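Local coordinates for protein cysteine hydrolase (PDB 6V98) that acts as a type VI secretion system effector of Vibrio cholerae and is probably a cysteine hydrolase of the papain-like peptidase clan, at residues S114-R119 / Q182-E187; F6-V11 / I48-E53. One frame throughout, in Å; residues are numbered along the deposited sequence.

Contact 1 of 2, residues S114-R119 / Q182-E187; sequences SGVVLR and QFQLSE. With CA (calcium ion), chain C; CA (calcium ion), chain B.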
loop_
_atom_site.group_PDB
_atom_site.type_symbol
_atom_site.label_atom_id
_atom_site.label_comp_id
_atom_site.label_asym_id
_atom_site.label_seq_id
_atom_site.Cartn_x
_atom_site.Cartn_y
_atom_site.Cartn_z
ATOM N N SER A 114 0.959 -5.209 8.685
ATOM C CA SER A 114 1.784 -4.197 9.335
ATOM C C SER A 114 1.764 -2.955 8.457
ATOM O O SER A 114 2.067 -3.049 7.269
ATOM C CB SER A 114 3.227 -4.684 9.510
ATOM O OG SER A 114 3.311 -5.832 10.335
ATOM N N GLY A 115 1.413 -1.790 9.027
ATOM C CA GLY A 115 1.313 -0.583 8.232
ATOM C C GLY A 115 1.852 0.637 8.958
ATOM O O GLY A 115 2.223 0.579 10.133
ATOM N N VAL A 116 1.920 1.739 8.218
ATOM C CA VAL A 116 2.143 3.065 8.784
ATOM C C VAL A 116 1.058 3.978 8.247
ATOM O O VAL A 116 0.525 3.758 7.154
ATOM C CB VAL A 116 3.545 3.639 8.454
ATOM C CG1 VAL A 116 4.622 2.804 9.120
ATOM C CG2 VAL A 116 3.762 3.729 6.923
ATOM N N VAL A 117 0.743 5.022 9.007
ATOM C CA VAL A 117 -0.286 5.977 8.619
ATOM C C VAL A 117 0.393 7.315 8.377
ATOM O O VAL A 117 0.920 7.933 9.309
ATOM C CB VAL A 117 -1.387 6.092 9.679
ATOM C CG1 VAL A 117 -2.445 7.059 9.220
ATOM C CG2 VAL A 117 -1.996 4.704 9.966
ATOM N N LEU A 118 0.369 7.772 7.129
ATOM C CA LEU A 118 1.023 9.003 6.717
ATOM C C LEU A 118 -0.038 10.028 6.360
ATOM O O LEU A 118 -1.101 9.677 5.847
ATOM C CB LEU A 118 1.922 8.763 5.498
ATOM C CG LEU A 118 2.836 7.549 5.553
ATOM C CD1 LEU A 118 3.550 7.393 4.239
ATOM C CD2 LEU A 118 3.814 7.679 6.720
ATOM N N ARG A 119 0.264 11.298 6.608
ATOM C CA ARG A 119 -0.714 12.361 6.418
ATOM C C ARG A 119 -0.133 13.508 5.604
ATOM O O ARG A 119 1.034 13.876 5.768
ATOM C CB ARG A 119 -1.211 12.902 7.773
ATOM C CG ARG A 119 -1.849 11.848 8.679
ATOM C CD ARG A 119 -3.122 11.244 8.089
ATOM N NE ARG A 119 -4.201 12.215 7.898
ATOM C CZ ARG A 119 -4.970 12.690 8.879
ATOM N NH1 ARG A 119 -4.775 12.303 10.131
ATOM N NH2 ARG A 119 -5.935 13.557 8.610
ATOM N N GLN A 182 11.288 -0.913 9.819
ATOM C CA GLN A 182 12.098 0.301 9.811
ATOM C C GLN A 182 11.229 1.544 9.651
ATOM O O GLN A 182 11.429 2.546 10.352
ATOM C CB GLN A 182 13.135 0.229 8.687
ATOM C CG GLN A 182 14.390 -0.545 9.043
ATOM C CD GLN A 182 14.993 -0.105 10.368
ATOM O OE1 GLN A 182 14.962 -0.845 11.353
ATOM N NE2 GLN A 182 15.530 1.108 10.402
ATOM N N PHE A 183 10.265 1.499 8.727
ATOM C CA PHE A 183 9.406 2.655 8.476
ATOM C C PHE A 183 8.610 3.009 9.726
ATOM O O PHE A 183 8.405 4.192 10.036
ATOM C CB PHE A 183 8.472 2.349 7.300
ATOM C CG PHE A 183 7.980 3.571 6.544
ATOM C CD1 PHE A 183 8.216 4.851 7.010
ATOM C CD2 PHE A 183 7.266 3.418 5.357
ATOM C CE1 PHE A 183 7.752 5.959 6.308
ATOM C CE2 PHE A 183 6.810 4.532 4.647
ATOM C CZ PHE A 183 7.042 5.790 5.135
ATOM N N GLN A 184 8.181 1.992 10.472
ATOM C CA GLN A 184 7.382 2.214 11.672
ATOM C C GLN A 184 8.169 2.911 12.770
ATOM O O GLN A 184 7.559 3.490 13.673
ATOM C CB GLN A 184 6.842 0.882 12.201
ATOM C CG GLN A 184 5.663 0.306 11.394
ATOM C CD GLN A 184 5.158 -1.010 11.956
ATOM O OE1 GLN A 184 5.835 -1.657 12.754
ATOM N NE2 GLN A 184 3.963 -1.419 11.532
ATOM N N LEU A 185 9.501 2.866 12.727
ATOM C CA LEU A 185 10.281 3.539 13.768
ATOM C C LEU A 185 10.049 5.045 13.801
ATOM O O LEU A 185 10.271 5.670 14.845
ATOM C CB LEU A 185 11.769 3.261 13.571
ATOM C CG LEU A 185 12.172 1.800 13.722
ATOM C CD1 LEU A 185 13.669 1.650 13.539
ATOM C CD2 LEU A 185 11.752 1.315 15.098
ATOM N N SER A 186 9.617 5.649 12.691
ATOM C CA SER A 186 9.430 7.095 12.621
ATOM C C SER A 186 8.012 7.509 12.246
ATOM O O SER A 186 7.782 8.692 11.970
ATOM C CB SER A 186 10.418 7.711 11.622
ATOM O OG SER A 186 10.462 6.955 10.420
ATOM N N GLU A 187 7.053 6.584 12.223
ATOM C CA GLU A 187 5.686 6.919 11.842
ATOM C C GLU A 187 4.715 6.183 12.749
ATOM O O GLU A 187 5.092 5.266 13.482
ATOM C CB GLU A 187 5.375 6.546 10.383
ATOM C CG GLU A 187 6.401 6.973 9.361
ATOM C CD GLU A 187 6.337 8.457 9.056
ATOM O OE1 GLU A 187 5.349 9.108 9.459
ATOM O OE2 GLU A 187 7.274 8.965 8.414
HETATM CA CA CA C . 5.950 3.980 15.226
HETATM CA CA CA B . 5.685 -3.777 13.888
HETATM O O HOH W 1 3.761 -4.287 12.636
HETATM O O HOH W 2 3.155 8.781 10.959
HETATM O O HOH W 3 7.379 5.682 15.960
HETATM O O HOH W 4 6.915 -2.648 15.974
HETATM O O HOH W 5 4.821 -5.661 15.299
HETATM O O HOH W 6 3.821 -2.405 14.972
HETATM O O HOH W 7 7.401 2.543 16.561
#
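One face of the Phe183 ring receives Val116 CG2, offset toward the rim. Val116 CG2 sits 4.0 Å from the centroid of the Phe183 ring, a CH-pi contact, close to the ring normal. Leu118 CD1 reaches Phe183 CZ obliquely at 3.9 Å. Phe183 CG is roughly anti to the backbone N (chi1 -154°), which brings CD2, CE2 and CZ to the Val116 and Leu118 methyls. Pro167 and Ala168 also touch the Phe183 side chain.

The second flat group is the Gln184 amide. Its NE2 donates to Gly115 O over 3.0 Å in a fairly straight bond (161° at the hydrogen). The acceptor lies near the amide plane, while the donor is tilted from the carbonyl plane. Gln184 NE2 also donates to a water that contacts Ser114 OG. Gln184 OE1 binds one calcium ion at 2.4 Å, and that same water is a ligand of this ion.

The contact lays segment 182-187, from helix 176-184 onward, against strand 113-120 of the central antiparallel sheet. A second calcium ion is bound by Gln184 O and Glu187 O. Asp189 and Glu203 complete its protein ligands.

Val116 CG1 packs on Gln184 CG at 3.5 Å. The bent Glu187 chain crosses Leu118 at about a right angle, with Leu118 CD2 3.4 Å from Glu187 OE1. A water donates to both Glu187 OE1 and Val117 O.

Contact 2 of 2, residues F6-V11 / I48-E53; sequences FLIPVV and ILINGE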
loop_
_atom_site.group_PDB
_atom_site.type_symbol
_atom_site.label_atom_id
_atom_site.label_comp_id
_atom_site.label_asym_id
_atom_site.label_seq_id
_atom_site.Cartn_x
_atom_site.Cartn_y
_atom_site.Cartn_z
ATOM N N PHE A 6 -4.819 10.653 3.763
ATOM C CA PHE A 6 -4.166 9.509 4.379
ATOM C C PHE A 6 -3.498 8.672 3.301
ATOM O O PHE A 6 -4.096 8.411 2.252
ATOM C CB PHE A 6 -5.156 8.592 5.125
ATOM C CG PHE A 6 -5.971 9.276 6.199
ATOM C CD1 PHE A 6 -7.027 10.104 5.867
ATOM C CD2 PHE A 6 -5.712 9.030 7.543
ATOM C CE1 PHE A 6 -7.806 10.707 6.869
ATOM C CE2 PHE A 6 -6.480 9.631 8.550
ATOM C CZ PHE A 6 -7.520 10.470 8.206
ATOM N N LEU A 7 -2.263 8.255 3.567
ATOM C CA LEU A 7 -1.581 7.230 2.779
ATOM C C LEU A 7 -1.132 6.148 3.753
ATOM O O LEU A 7 -0.382 6.429 4.696
ATOM C CB LEU A 7 -0.388 7.801 1.998
ATOM C CG LEU A 7 0.108 6.908 0.854
ATOM C CD1 LEU A 7 -0.890 6.956 -0.310
ATOM C CD2 LEU A 7 1.506 7.322 0.378
ATOM N N ILE A 8 -1.616 4.926 3.547
ATOM C CA ILE A 8 -1.368 3.827 4.472
ATOM C C ILE A 8 -0.666 2.711 3.712
ATOM O O ILE A 8 -1.337 1.823 3.156
ATOM C CB ILE A 8 -2.672 3.327 5.114
ATOM C CG1 ILE A 8 -3.437 4.500 5.726
ATOM C CG2 ILE A 8 -2.383 2.260 6.164
ATOM C CD1 ILE A 8 -4.757 4.090 6.353
ATOM N N PRO A 9 0.661 2.746 3.620
ATOM C CA PRO A 9 1.400 1.563 3.176
ATOM C C PRO A 9 1.026 0.390 4.062
ATOM O O PRO A 9 0.981 0.515 5.287
ATOM C CB PRO A 9 2.870 1.971 3.359
ATOM C CG PRO A 9 2.859 3.496 3.312
ATOM C CD PRO A 9 1.547 3.868 3.973
ATOM N N VAL A 10 0.737 -0.752 3.441
ATOM C CA VAL A 10 0.390 -1.966 4.176
ATOM C C VAL A 10 1.302 -3.086 3.697
ATOM O O VAL A 10 1.515 -3.243 2.492
ATOM C CB VAL A 10 -1.101 -2.332 4.012
ATOM C CG1 VAL A 10 -1.975 -1.257 4.690
ATOM C CG2 VAL A 10 -1.488 -2.468 2.547
ATOM N N VAL A 11 1.865 -3.842 4.638
ATOM C CA VAL A 11 2.673 -5.013 4.338
ATOM C C VAL A 11 2.011 -6.222 4.983
ATOM O O VAL A 11 1.463 -6.130 6.087
ATOM C CB VAL A 11 4.126 -4.841 4.833
ATOM C CG1 VAL A 11 4.915 -6.134 4.675
ATOM C CG2 VAL A 11 4.816 -3.695 4.064
ATOM N N ILE A 48 -3.043 1.885 0.749
ATOM C CA ILE A 48 -4.374 2.463 0.825
ATOM C C ILE A 48 -4.249 3.970 0.731
ATOM O O ILE A 48 -3.405 4.572 1.405
ATOM C CB ILE A 48 -5.072 2.071 2.138
ATOM C CG1 ILE A 48 -5.194 0.552 2.224
ATOM C CG2 ILE A 48 -6.437 2.744 2.210
ATOM C CD1 ILE A 48 -5.735 0.045 3.582
ATOM N N LEU A 49 -5.110 4.587 -0.071
ATOM C CA LEU A 49 -5.130 6.034 -0.247
ATOM C C LEU A 49 -6.515 6.552 0.110
ATOM O O LEU A 49 -7.511 6.080 -0.442
ATOM C CB LEU A 49 -4.781 6.409 -1.693
ATOM C CG LEU A 49 -5.022 7.874 -2.062
ATOM C CD1 LEU A 49 -3.985 8.749 -1.399
ATOM C CD2 LEU A 49 -4.984 8.061 -3.569
ATOM N N ILE A 50 -6.589 7.518 1.023
ATOM C CA ILE A 50 -7.875 8.024 1.501
ATOM C C ILE A 50 -7.937 9.540 1.362
ATOM O O ILE A 50 -7.026 10.248 1.807
ATOM C CB ILE A 50 -8.141 7.629 2.960
ATOM C CG1 ILE A 50 -8.130 6.110 3.094
ATOM C CG2 ILE A 50 -9.491 8.206 3.408
ATOM C CD1 ILE A 50 -8.053 5.635 4.526
ATOM N N ASN A 51 -9.021 10.027 0.754
ATOM C CA ASN A 51 -9.346 11.451 0.742
ATOM C C ASN A 51 -9.778 11.895 2.136
ATOM O O ASN A 51 -10.791 11.416 2.658
ATOM C CB ASN A 51 -10.464 11.727 -0.262
ATOM C CG ASN A 51 -10.688 13.214 -0.486
ATOM O OD1 ASN A 51 -10.957 13.957 0.454
ATOM N ND2 ASN A 51 -10.547 13.658 -1.731
ATOM N N GLY A 52 -9.019 12.821 2.730
ATOM C CA GLY A 52 -9.305 13.259 4.089
ATOM C C GLY A 52 -10.576 14.070 4.243
ATOM O O GLY A 52 -11.080 14.203 5.365
ATOM N N GLU A 53 -11.101 14.622 3.149
ATOM C CA GLU A 53 -12.362 15.361 3.173
ATOM C C GLU A 53 -13.573 14.451 3.035
ATOM O O GLU A 53 -14.569 14.637 3.739
ATOM C CB GLU A 53 -12.402 16.387 2.040
ATOM C CG GLU A 53 -11.272 17.389 2.054
ATOM C CD GLU A 53 -11.678 18.703 2.669
ATOM O OE1 GLU A 53 -12.696 18.724 3.395
ATOM O OE2 GLU A 53 -10.980 19.711 2.421
#
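Two neighbouring strands of the central antiparallel sheet meet here, 5-12 and 44-50. Phe6 pairs with Ile50 and Ile8 with Ile48 as hydrogen-bonded pairs. Leu7 and Leu49 form the non-hydrogen-bonded pair between them. The directions of the short segments 6-11 and 48-50 differ by 170°, and their axes come within 4.8 Å.

Each hydrogen-bonded pair is joined by two backbone bonds. Phe6 N donates to Ile50 O, and Ile50 N to Phe6 O. Ile8 N reaches Ile48 O at 2.8 Å, and Ile48 N returns a bond to Ile8 O. Leu7 CA makes a CA-H...O contact with Ile48 O.

On one face of the sheet, Phe6, Ile8, Ile48 and Ile50 form an apolar patch. Phe6 CB lies 3.8 Å from Ile50 CB, and the Phe6 ring meets Ile50 CG2 obliquely. Ile8 CD1 touches Ile50 CD1 at 4.1 Å. In both isoleucines CG1 is anti to the carbonyl carbon, and the chain is extended beyond it (chi2 179° and 166°), which carries the two end methyls together. Val10 CG1 meets Ile48 CD1, the two side chains crossing at about a right angle. Arg119 makes a cation-pi contact with the Phe6 ring.

The other face carries Leu7 and Leu49, whose CD1 atoms meet at 3.7 Å. Helix 123-134 packs on Leu49 through Phe123 and Ala126.

Past the strand, Asn51 OD1 accepts from Glu53 N in an Asx turn. Gly52 CA lies at the edge of the Phe6 ring, 4.1 Å from Phe6 CE1.

Overall arrangement
The two contacts share the central antiparallel sheet, and their centres are about 12 Å apart. Along the chain they come in series, contact 2 closing before contact 1 opens. In the sheet, strand 5-12 lies between strands 44-50 and 113-120, so it joins the two contacts directly. Ser114 O with Val11 N, and Leu118 N with Leu7 O, are probable backbone hydrogen bonds. Val116 O also packs against Pro9 and Ile8. Contact 2 is strand pairing within the sheet. Contact 1 packs segment 182-187, which carries ligands of both calcium ions, against strand 113-120. Through that strand the calcium-bound region near the C-terminus adjoins strand 5-12, the fourth of seven across the sheet.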